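PDB 4X1O: 16S rRNA (adenine(1408)-N(1))-methyltransferase from Catenulispora acidiphila, which probably transfers a methyl group from S-adenosylmethionine to N1 of adenine 1408 in 16S ribosomal RNA, a modification associated with aminoglycoside resistance. Local coordinates for residues A[108-113]-A[149-154]; A[131-136]-A[142-147]; A[73-78]-A[115-120]; A[135-140]-A[158-163]. All coordinates share one frame; numbering follows the deposited sequence.

Contact 1: residues A[108-113]-A[149-154]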
loop_
_atom_site.group_PDB
_atom_site.type_symbol
_atom_site.label_atom_id
_atom_site.label_comp_id
_atom_site.label_asym_id
_atom_site.label_seq_id
_atom_site.Cartn_x
_atom_site.Cartn_y
_atom_site.Cartn_z
ATOM N N SER A 108 10.593 2.252 -5.204
ATOM C CA SER A 108 10.773 3.550 -4.576
ATOM C C SER A 108 10.284 3.512 -3.143
ATOM O O SER A 108 9.364 2.759 -2.815
ATOM C CB SER A 108 10.029 4.644 -5.341
ATOM O OG SER A 108 10.084 5.865 -4.620
ATOM N N ALA A 109 10.912 4.320 -2.298
ATOM C CA ALA A 109 10.423 4.551 -0.947
ATOM C C ALA A 109 9.319 5.598 -1.012
ATOM O O ALA A 109 9.310 6.439 -1.907
ATOM C CB ALA A 109 11.543 4.999 -0.041
ATOM N N ILE A 110 8.383 5.547 -0.076
ATOM C CA ILE A 110 7.256 6.470 -0.118
ATOM C C ILE A 110 7.645 7.886 0.327
ATOM O O ILE A 110 7.083 8.858 -0.165
ATOM C CB ILE A 110 6.078 5.964 0.748
ATOM C CG1 ILE A 110 4.821 6.786 0.458
ATOM C CG2 ILE A 110 6.436 5.959 2.226
ATOM C CD1 ILE A 110 4.465 6.818 -1.014
ATOM N N GLU A 111 8.613 8.014 1.227
ATOM C CA GLU A 111 8.966 9.330 1.754
ATOM C C GLU A 111 9.649 10.187 0.692
ATOM O O GLU A 111 9.767 11.399 0.847
ATOM C CB GLU A 111 9.861 9.206 2.997
ATOM C CG GLU A 111 11.200 8.525 2.770
ATOM C CD GLU A 111 11.113 7.014 2.874
ATOM O OE1 GLU A 111 9.987 6.477 2.834
ATOM O OE2 GLU A 111 12.173 6.363 3.003
ATOM N N THR A 112 10.083 9.556 -0.392
ATOM C CA THR A 112 10.735 10.269 -1.481
ATOM C C THR A 112 10.116 9.912 -2.824
ATOM O O THR A 112 10.831 9.568 -3.763
ATOM C CB THR A 112 12.247 9.964 -1.535
ATOM O OG1 THR A 112 12.443 8.557 -1.719
ATOM C CG2 THR A 112 12.938 10.412 -0.248
ATOM N N VAL A 113 8.788 9.988 -2.911
ATOM C CA VAL A 113 8.089 9.626 -4.141
ATOM C C VAL A 113 8.586 10.503 -5.287
ATOM O O VAL A 113 8.721 11.723 -5.150
ATOM C CB VAL A 113 6.528 9.747 -4.008
ATOM C CG1 VAL A 113 6.121 10.193 -2.623
ATOM C CG2 VAL A 113 5.918 10.659 -5.070
ATOM N N ARG A 149 0.201 11.250 0.765
ATOM C CA ARG A 149 -0.710 12.251 0.220
ATOM C C ARG A 149 -0.267 12.709 -1.162
ATOM O O ARG A 149 -1.102 12.984 -2.022
ATOM C CB ARG A 149 -0.822 13.463 1.159
ATOM C CG ARG A 149 -1.740 14.588 0.631
ATOM C CD ARG A 149 -3.191 14.109 0.448
ATOM N NE ARG A 149 -4.024 15.172 -0.119
ATOM C CZ ARG A 149 -4.105 15.442 -1.415
ATOM N NH1 ARG A 149 -3.379 14.741 -2.290
ATOM N NH2 ARG A 149 -4.892 16.426 -1.841
ATOM N N ALA A 150 1.052 12.784 -1.365
ATOM C CA ALA A 150 1.609 13.225 -2.641
ATOM C C ALA A 150 1.144 12.379 -3.822
ATOM O O ALA A 150 0.947 12.913 -4.913
ATOM C CB ALA A 150 3.126 13.227 -2.584
ATOM N N VAL A 151 0.974 11.074 -3.625
ATOM C CA VAL A 151 0.617 10.220 -4.777
ATOM C C VAL A 151 -0.882 10.257 -5.057
ATOM O O VAL A 151 -1.348 9.770 -6.074
ATOM C CB VAL A 151 1.075 8.749 -4.587
ATOM C CG1 VAL A 151 2.563 8.692 -4.325
ATOM C CG2 VAL A 151 0.284 8.045 -3.484
ATOM N N ALA A 152 -1.649 10.855 -4.151
ATOM C CA ALA A 152 -3.112 10.818 -4.258
ATOM C C ALA A 152 -3.730 11.984 -5.027
ATOM O O ALA A 152 -3.263 13.123 -4.912
ATOM C CB ALA A 152 -3.719 10.771 -2.842
ATOM N N LYS A 153 -4.808 11.697 -5.769
ATOM C CA LYS A 153 -5.687 12.723 -6.309
ATOM C C LYS A 153 -6.558 13.257 -5.180
ATOM O O LYS A 153 -6.859 12.531 -4.234
ATOM C CB LYS A 153 -6.601 12.176 -7.405
ATOM C CG LYS A 153 -5.908 11.710 -8.661
ATOM C CD LYS A 153 -6.953 11.123 -9.577
ATOM C CE LYS A 153 -6.374 10.656 -10.890
ATOM N NZ LYS A 153 -7.495 10.283 -11.788
ATOM N N PRO A 154 -6.987 14.520 -5.283
ATOM C CA PRO A 154 -7.948 14.983 -4.272
ATOM C C PRO A 154 -9.185 14.092 -4.233
ATOM O O PRO A 154 -9.690 13.695 -5.289
ATOM C CB PRO A 154 -8.305 16.406 -4.737
ATOM C CG PRO A 154 -7.140 16.830 -5.580
ATOM C CD PRO A 154 -6.638 15.570 -6.257
#
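Val113 and Ile110 meet Ala150 and Val151 through aliphatic carbons, mostly methyls; the two segments bring no ring, amide or carboxylate together, and a flat group beside them is the imidazole of His118, further along the same loop, which touches both Val113 and Ala150. Val113 carries most of the join from the side of 108-113. Its CG2 lies 4.0 Å from Val151 CG1, the two valines crossing obliquely, while its CG1 rests 4.3 Å from Ala150 CB. Reaching both partners goes with a strained torsion: CG1 of Val113 nearly eclipses the backbone N (chi1 -1°). A second point of support comes from Ile110, whose CD1 approaches Val151 CG1 at 4.3 Å, so one methyl of Val151 serves both residues of the loop. Alanine suits its place because a single methyl on the helix lets the loop come near, whereas branched valine offers a broader surface at the helix end. Backbone bonds from Ala150 to Gly119 and from Val151 to Ala121 tie that end to the loop that leads into strand 123-127, and Val151 also packs on Leu117 and Val124. Ile110 and Glu111 belong to the S-adenosylmethionine site of this methyltransferase, so the contact probably helps to back that part of the cofactor pocket. With dispersion and burial of apolar surface as its chemistry, the contact depends on fit of shape and leaves directional bonding to groups around it.

Contact 2: residues A[131-136]-A[142-147]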
loop_
_atom_site.group_PDB
_atom_site.type_symbol
_atom_site.label_atom_id
_atom_site.label_comp_id
_atom_site.label_asym_id
_atom_site.label_seq_id
_atom_site.Cartn_x
_atom_site.Cartn_y
_atom_site.Cartn_z
ATOM N N GLY A 131 8.579 -1.829 8.733
ATOM C CA GLY A 131 9.679 -0.883 8.693
ATOM C C GLY A 131 9.265 0.567 8.845
ATOM O O GLY A 131 8.368 0.878 9.614
ATOM N N LYS A 132 9.927 1.441 8.097
ATOM C CA LYS A 132 9.692 2.880 8.169
ATOM C C LYS A 132 8.245 3.251 7.827
ATOM O O LYS A 132 7.661 4.182 8.394
ATOM C CB LYS A 132 10.659 3.605 7.227
ATOM C CG LYS A 132 10.543 5.108 7.279
ATOM C CD LYS A 132 11.922 5.740 7.176
ATOM C CE LYS A 132 11.992 7.022 7.979
ATOM N NZ LYS A 132 11.073 8.035 7.401
ATOM N N LEU A 133 7.655 2.527 6.885
ATOM C CA LEU A 133 6.270 2.796 6.528
ATOM C C LEU A 133 5.343 2.540 7.715
ATOM O O LEU A 133 4.472 3.355 8.011
ATOM C CB LEU A 133 5.865 1.940 5.310
ATOM C CG LEU A 133 4.413 2.064 4.844
ATOM C CD1 LEU A 133 4.097 3.494 4.437
ATOM C CD2 LEU A 133 4.146 1.101 3.684
ATOM N N LEU A 134 5.538 1.415 8.394
ATOM C CA LEU A 134 4.736 1.076 9.557
ATOM C C LEU A 134 4.931 2.112 10.678
ATOM O O LEU A 134 3.963 2.662 11.222
ATOM C CB LEU A 134 5.108 -0.317 10.065
ATOM C CG LEU A 134 4.519 -0.745 11.408
ATOM C CD1 LEU A 134 2.989 -0.734 11.350
ATOM C CD2 LEU A 134 5.045 -2.114 11.798
ATOM N N ARG A 135 6.188 2.375 11.006
ATOM C CA ARG A 135 6.500 3.300 12.089
ATOM C C ARG A 135 5.966 4.685 11.757
ATOM O O ARG A 135 5.410 5.368 12.619
ATOM C CB ARG A 135 8.008 3.353 12.346
ATOM C CG ARG A 135 8.388 4.236 13.528
ATOM C CD ARG A 135 9.878 4.085 13.804
ATOM N NE ARG A 135 10.322 4.881 14.944
ATOM C CZ ARG A 135 10.246 4.491 16.210
ATOM N NH1 ARG A 135 9.728 3.309 16.521
ATOM N NH2 ARG A 135 10.697 5.298 17.171
ATOM N N GLY A 136 6.085 5.069 10.491
ATOM C CA GLY A 136 5.586 6.357 10.039
ATOM C C GLY A 136 4.083 6.527 10.170
ATOM O O GLY A 136 3.587 7.582 10.559
ATOM N N ALA A 142 5.647 12.976 9.417
ATOM C CA ALA A 142 5.349 13.863 8.299
ATOM C C ALA A 142 5.883 13.371 6.954
ATOM O O ALA A 142 5.176 13.453 5.963
ATOM C CB ALA A 142 5.883 15.264 8.586
ATOM N N ASP A 143 7.115 12.857 6.898
ATOM C CA ASP A 143 7.645 12.471 5.589
ATOM C C ASP A 143 6.867 11.294 4.968
ATOM O O ASP A 143 6.629 11.268 3.752
ATOM C CB ASP A 143 9.144 12.155 5.673
ATOM C CG ASP A 143 9.479 11.120 6.727
ATOM O OD1 ASP A 143 8.604 10.792 7.557
ATOM O OD2 ASP A 143 10.636 10.647 6.732
ATOM N N VAL A 144 6.437 10.348 5.796
ATOM C CA VAL A 144 5.639 9.217 5.306
ATOM C C VAL A 144 4.200 9.630 4.948
ATOM O O VAL A 144 3.680 9.271 3.881
ATOM C CB VAL A 144 5.610 8.078 6.347
ATOM C CG1 VAL A 144 4.652 6.970 5.921
ATOM C CG2 VAL A 144 7.025 7.527 6.574
ATOM N N LEU A 145 3.565 10.404 5.820
ATOM C CA LEU A 145 2.192 10.849 5.555
ATOM C C LEU A 145 2.115 11.765 4.333
ATOM O O LEU A 145 1.153 11.708 3.563
ATOM C CB LEU A 145 1.614 11.585 6.762
ATOM C CG LEU A 145 0.804 10.784 7.783
ATOM C CD1 LEU A 145 1.457 9.464 8.129
ATOM C CD2 LEU A 145 0.535 11.636 9.040
ATOM N N SER A 146 3.112 12.630 4.186
ATOM C CA SER A 146 3.168 13.544 3.057
ATOM C C SER A 146 3.421 12.781 1.767
ATOM O O SER A 146 2.877 13.132 0.732
ATOM C CB SER A 146 4.254 14.609 3.257
ATOM O OG SER A 146 3.838 15.532 4.248
ATOM N N GLY A 147 4.257 11.746 1.840
ATOM C CA GLY A 147 4.530 10.917 0.679
ATOM C C GLY A 147 3.277 10.213 0.205
ATOM O O GLY A 147 2.991 10.159 -0.997
#
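Val144 lies against Gly136 where two consecutive helices, 131-139 and 142-151, pack crosswise after a short connection, as in an αα corner; the axes of the two segments pass 9.1 Å apart at 96°. Glycine suits this crossing, since CG2 of Val144 comes within 3.9 Å of Gly136 CA, in the space a side chain would need. The other branch, Val144 CG1, meets Leu133 CD1 at 3.8 Å, and the two side chains cross at about a right angle. Beside the same glycine, Leu145 CD1 packs 3.7 Å from Gly136 O. Toward solvent the chemistry changes. Lys132, long and bent along its chain, donates a hydrogen bond from NZ to Asp143 OD2 at 2.7 Å as part of a salt bridge, approaching on the syn side but 31° out of the carboxylate plane. NZ also forms a salt bridge with Glu141, and probably eases the repulsion between that acid and nearby Asp143. Leu133, itself of the S-adenosylmethionine site, also touches Ile110, which probably places the crossing close behind the pocket. The carboxylate of Asp143 has a lesser tie within its own helix: OD1 takes a weak, bent bond from Val144 N, 2.8 Å long with 125° at the hydrogen.

Contact 3: residues A[73-78]-A[115-120]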
loop_
_atom_site.group_PDB
_atom_site.type_symbol
_atom_site.label_atom_id
_atom_site.label_comp_id
_atom_site.label_asym_id
_atom_site.label_seq_id
_atom_site.Cartn_x
_atom_site.Cartn_y
_atom_site.Cartn_z
ATOM N N LEU A 73 -5.557 0.217 -12.974
ATOM C CA LEU A 73 -4.103 0.244 -13.034
ATOM C C LEU A 73 -3.612 0.091 -11.593
ATOM O O LEU A 73 -3.898 0.934 -10.753
ATOM C CB LEU A 73 -3.610 1.543 -13.658
ATOM C CG LEU A 73 -2.100 1.632 -13.912
ATOM C CD1 LEU A 73 -1.650 0.562 -14.898
ATOM C CD2 LEU A 73 -1.751 3.020 -14.439
ATOM N N VAL A 74 -2.931 -1.013 -11.304
ATOM C CA VAL A 74 -2.535 -1.333 -9.945
ATOM C C VAL A 74 -1.048 -1.077 -9.840
ATOM O O VAL A 74 -0.260 -1.728 -10.509
ATOM C CB VAL A 74 -2.860 -2.795 -9.585
ATOM C CG1 VAL A 74 -2.341 -3.132 -8.177
ATOM C CG2 VAL A 74 -4.362 -3.044 -9.699
ATOM N N VAL A 75 -0.669 -0.114 -9.015
ATOM C CA VAL A 75 0.725 0.301 -8.923
ATOM C C VAL A 75 1.258 -0.068 -7.562
ATOM O O VAL A 75 0.812 0.488 -6.573
ATOM C CB VAL A 75 0.873 1.820 -9.125
ATOM C CG1 VAL A 75 2.334 2.221 -9.151
ATOM C CG2 VAL A 75 0.163 2.225 -10.411
ATOM N N GLY A 76 2.211 -0.995 -7.508
ATOM C CA GLY A 76 2.793 -1.370 -6.237
ATOM C C GLY A 76 4.097 -0.629 -6.044
ATOM O O GLY A 76 4.950 -0.637 -6.925
ATOM N N VAL A 77 4.252 0.026 -4.902
ATOM C CA VAL A 77 5.425 0.845 -4.657
ATOM C C VAL A 77 6.146 0.343 -3.431
ATOM O O VAL A 77 5.611 0.410 -2.338
ATOM C CB VAL A 77 5.068 2.335 -4.446
ATOM C CG1 VAL A 77 6.336 3.173 -4.414
ATOM C CG2 VAL A 77 4.130 2.831 -5.541
ATOM N N ASP A 78 7.374 -0.143 -3.599
ATOM C CA ASP A 78 8.118 -0.678 -2.462
ATOM C C ASP A 78 9.610 -0.544 -2.720
ATOM O O ASP A 78 10.050 -0.726 -3.842
ATOM C CB ASP A 78 7.738 -2.144 -2.223
ATOM C CG ASP A 78 8.119 -2.635 -0.841
ATOM O OD1 ASP A 78 9.334 -2.774 -0.570
ATOM O OD2 ASP A 78 7.202 -2.887 -0.028
ATOM N N ALA A 115 8.423 12.360 -9.014
ATOM C CA ALA A 115 7.401 13.235 -9.579
ATOM C C ALA A 115 6.396 12.496 -10.467
ATOM O O ALA A 115 5.249 12.925 -10.603
ATOM C CB ALA A 115 8.057 14.352 -10.360
ATOM N N ALA A 116 6.830 11.394 -11.072
ATOM C CA ALA A 116 5.967 10.635 -11.977
ATOM C C ALA A 116 4.784 9.991 -11.242
ATOM O O ALA A 116 3.800 9.617 -11.868
ATOM C CB ALA A 116 6.773 9.573 -12.705
ATOM N N LEU A 117 4.888 9.868 -9.924
ATOM C CA LEU A 117 3.801 9.308 -9.113
ATOM C C LEU A 117 2.942 10.349 -8.408
ATOM O O LEU A 117 1.999 9.985 -7.718
ATOM C CB LEU A 117 4.350 8.360 -8.049
ATOM C CG LEU A 117 4.923 7.047 -8.561
ATOM C CD1 LEU A 117 5.400 6.212 -7.391
ATOM C CD2 LEU A 117 3.858 6.311 -9.347
ATOM N N HIS A 118 3.270 11.627 -8.555
ATOM C CA HIS A 118 2.486 12.653 -7.871
ATOM C C HIS A 118 1.088 12.775 -8.468
ATOM O O HIS A 118 0.927 12.924 -9.677
ATOM C CB HIS A 118 3.205 14.000 -7.929
ATOM C CG HIS A 118 4.284 14.158 -6.902
ATOM N ND1 HIS A 118 4.147 14.981 -5.804
ATOM C CD2 HIS A 118 5.504 13.586 -6.792
ATOM C CE1 HIS A 118 5.246 14.919 -5.072
ATOM N NE2 HIS A 118 6.083 14.076 -5.647
ATOM N N GLY A 119 0.080 12.690 -7.605
ATOM C CA GLY A 119 -1.289 12.989 -7.968
ATOM C C GLY A 119 -1.895 11.987 -8.918
ATOM O O GLY A 119 -2.785 12.330 -9.694
ATOM N N VAL A 120 -1.426 10.746 -8.870
ATOM C CA VAL A 120 -1.922 9.770 -9.839
ATOM C C VAL A 120 -3.021 8.865 -9.284
ATOM O O VAL A 120 -3.813 8.318 -10.047
ATOM C CB VAL A 120 -0.789 8.876 -10.380
ATOM C CG1 VAL A 120 0.310 9.724 -11.075
ATOM C CG2 VAL A 120 -0.202 7.985 -9.292
#
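Leu117 reaches Val77 because its CG stands anti to the carbonyl carbon (chi1 -70°) and its CD1 anti to CA (chi2 -179°), an extended chain that carries CD1 away from the loop and toward the sheet. Val77 has CG1 anti to the backbone N (chi1 -171°), leaving CG2 as the branch that receives the leucine. This is the Rossmann-like sheet of a class I methyltransferase, and strand 72-78 lies in it between 49-54 and 103-107. The two side chains approach tip to tip, with Leu117 CD1 4.1 Å from Val77 CG2. The other methyl of the leucine, CD2, lies looser against Val75, 4.4 Å from its CG1. Val75 and Val77 are two residues apart and therefore face the same side of the strand, so the forked end of one leucine can cover both. Branched valine suits the extended backbone, and leucine suits a loop position where Leu117 CA stays 9.5 Å from Val75 CA. What aims the leucine is its backbone: 115-117 forms a 3-10 turn closed by a bond from His118 N to Ala115 O of 3.1 Å, and a type II turn follows from Leu117 to Val120, with Gly119 taking the positive phi of its third position. Trp40 of helix 37-46 touches Val75 and Leu117 together. Just beyond Val77 the strand delivers Asp78 to the S-adenosylmethionine site, its carboxylate fixed by OD1 accepting from Ala80 N and OD2 from Thr56 N.

Contact 4: residues A[135-140]-A[158-163]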
loop_
_atom_site.group_PDB
_atom_site.type_symbol
_atom_site.label_atom_id
_atom_site.label_comp_id
_atom_site.label_asym_id
_atom_site.label_seq_id
_atom_site.Cartn_x
_atom_site.Cartn_y
_atom_site.Cartn_z
ATOM N N ARG A 135 6.188 2.375 11.006
ATOM C CA ARG A 135 6.500 3.300 12.089
ATOM C C ARG A 135 5.966 4.685 11.757
ATOM O O ARG A 135 5.410 5.368 12.619
ATOM C CB ARG A 135 8.008 3.353 12.346
ATOM C CG ARG A 135 8.388 4.236 13.528
ATOM C CD ARG A 135 9.878 4.085 13.804
ATOM N NE ARG A 135 10.322 4.881 14.944
ATOM C CZ ARG A 135 10.246 4.491 16.210
ATOM N NH1 ARG A 135 9.728 3.309 16.521
ATOM N NH2 ARG A 135 10.697 5.298 17.171
ATOM N N GLY A 136 6.085 5.069 10.491
ATOM C CA GLY A 136 5.586 6.357 10.039
ATOM C C GLY A 136 4.083 6.527 10.170
ATOM O O GLY A 136 3.587 7.582 10.559
ATOM N N VAL A 137 3.347 5.482 9.837
ATOM C CA VAL A 137 1.908 5.533 9.930
ATOM C C VAL A 137 1.477 5.555 11.389
ATOM O O VAL A 137 0.567 6.280 11.757
ATOM C CB VAL A 137 1.265 4.355 9.187
ATOM C CG1 VAL A 137 -0.166 4.161 9.625
ATOM C CG2 VAL A 137 1.371 4.598 7.666
ATOM N N VAL A 138 2.148 4.776 12.228
ATOM C CA VAL A 138 1.745 4.686 13.628
ATOM C C VAL A 138 2.014 6.011 14.343
ATOM O O VAL A 138 1.188 6.495 15.123
ATOM C CB VAL A 138 2.482 3.530 14.328
ATOM C CG1 VAL A 138 2.295 3.605 15.836
ATOM C CG2 VAL A 138 1.993 2.172 13.765
ATOM N N LEU A 139 3.170 6.604 14.071
ATOM C CA LEU A 139 3.527 7.891 14.682
ATOM C C LEU A 139 2.924 9.094 13.960
ATOM O O LEU A 139 2.857 10.196 14.527
ATOM C CB LEU A 139 5.043 8.057 14.715
ATOM C CG LEU A 139 5.756 7.089 15.655
ATOM C CD1 LEU A 139 7.273 7.264 15.508
ATOM C CD2 LEU A 139 5.291 7.345 17.082
ATOM N N GLY A 140 2.510 8.897 12.712
ATOM C CA GLY A 140 2.044 10.016 11.904
ATOM C C GLY A 140 3.210 10.906 11.534
ATOM O O GLY A 140 3.148 12.135 11.649
ATOM N N LEU A 158 -7.742 6.770 1.438
ATOM C CA LEU A 158 -6.581 6.063 1.928
ATOM C C LEU A 158 -7.081 4.980 2.857
ATOM O O LEU A 158 -7.899 5.242 3.725
ATOM C CB LEU A 158 -5.626 6.993 2.648
ATOM C CG LEU A 158 -4.571 6.334 3.540
ATOM C CD1 LEU A 158 -3.448 5.689 2.727
ATOM C CD2 LEU A 158 -4.013 7.376 4.487
ATOM N N GLU A 159 -6.621 3.754 2.660
ATOM C CA GLU A 159 -7.037 2.662 3.538
ATOM C C GLU A 159 -5.773 2.083 4.127
ATOM O O GLU A 159 -4.880 1.685 3.387
ATOM C CB GLU A 159 -7.818 1.583 2.791
ATOM C CG GLU A 159 -9.242 1.970 2.440
ATOM C CD GLU A 159 -9.455 2.066 0.948
ATOM O OE1 GLU A 159 -8.450 2.006 0.206
ATOM O OE2 GLU A 159 -10.622 2.195 0.516
ATOM N N ILE A 160 -5.674 2.074 5.454
ATOM C CA ILE A 160 -4.512 1.506 6.122
ATOM C C ILE A 160 -4.986 0.300 6.908
ATOM O O ILE A 160 -6.005 0.373 7.595
ATOM C CB ILE A 160 -3.835 2.510 7.062
ATOM C CG1 ILE A 160 -3.331 3.726 6.287
ATOM C CG2 ILE A 160 -2.686 1.854 7.825
ATOM C CD1 ILE A 160 -2.893 4.855 7.216
ATOM N N SER A 161 -4.266 -0.809 6.791
ATOM C CA SER A 161 -4.647 -2.035 7.485
ATOM C C SER A 161 -3.436 -2.562 8.209
ATOM O O SER A 161 -2.445 -2.961 7.579
ATOM C CB SER A 161 -5.186 -3.095 6.511
ATOM O OG SER A 161 -6.480 -2.761 6.034
ATOM N N ILE A 162 -3.493 -2.549 9.532
ATOM C CA ILE A 162 -2.362 -3.015 10.329
ATOM C C ILE A 162 -2.793 -4.200 11.188
ATOM O O ILE A 162 -3.730 -4.094 11.965
ATOM C CB ILE A 162 -1.812 -1.882 11.230
ATOM C CG1 ILE A 162 -1.315 -0.700 10.384
ATOM C CG2 ILE A 162 -0.687 -2.393 12.134
ATOM C CD1 ILE A 162 -1.087 0.554 11.189
ATOM N N GLY A 163 -2.120 -5.336 11.049
ATOM C CA GLY A 163 -2.417 -6.464 11.919
ATOM C C GLY A 163 -1.941 -6.191 13.334
ATOM O O GLY A 163 -0.814 -5.765 13.542
#
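Val137 pushes one methyl, CG1, into a hollow made by two isoleucines of the strand. The walls of that hollow are Ile160 CD1, 3.7 Å away from Val137 CG1, Ile160 CG2, at 3.9 Å from the same methyl, and Ile162 CD1, at 4.0 Å from it. Ile162 answers with a bump of its own: its CD1 reaches toward the helix and also lies 4.3 Å from Val138 CG2, so it touches two successive valines. Both isoleucines hold CG1 anti to the carbonyl carbon (chi1 -61° in each), which, with CD1 extended beyond, raises both CD1 methyls from one face of the strand, leaving a dip between them for Val137 CG1. Short, stiff valines suit the helix because they bring it close to the sheet, and isoleucine suits the strand because its longer arm spans what distance remains; the axes of the segments stay 10.8 Å apart and run at 105°. Beyond these residues the helix ends in a Schellman motif, in which Gly140, with positive phi, is the C-prime residue and Glu141 N pairs with Gly136 O. The strand lies between the parallel strand 123-127 and the antiparallel strand 229-239. Helix 131-139 belongs to the β-α-β crossover joining 123-127 to 157-163, and so covers the sheet here, with Trp167 and Leu178 closing over Val138 and helix 142-151 following at once after the turn.

Contacts 3 and 4 are the buried ones, both apolar and both built on the same seven-stranded sheet, but they lie on opposite sides of the chain's centre, about 18 Å apart between centres. Contacts 1 and 2 are only partly buried and share helix 142-151; contact 2 alone adds a salt bridge, at its solvent rim. Helix 131-139 serves contacts 2 and 4, with Gly136 lying against the neighbouring helix and Val137 facing the strand. Contact 1 adjoins contact 3 where Ser108 O packs on Val77 CG1. Cofactor-site residues occur in contacts 1, 2 and 3, where Ile110, Leu133 and Asp78 stand.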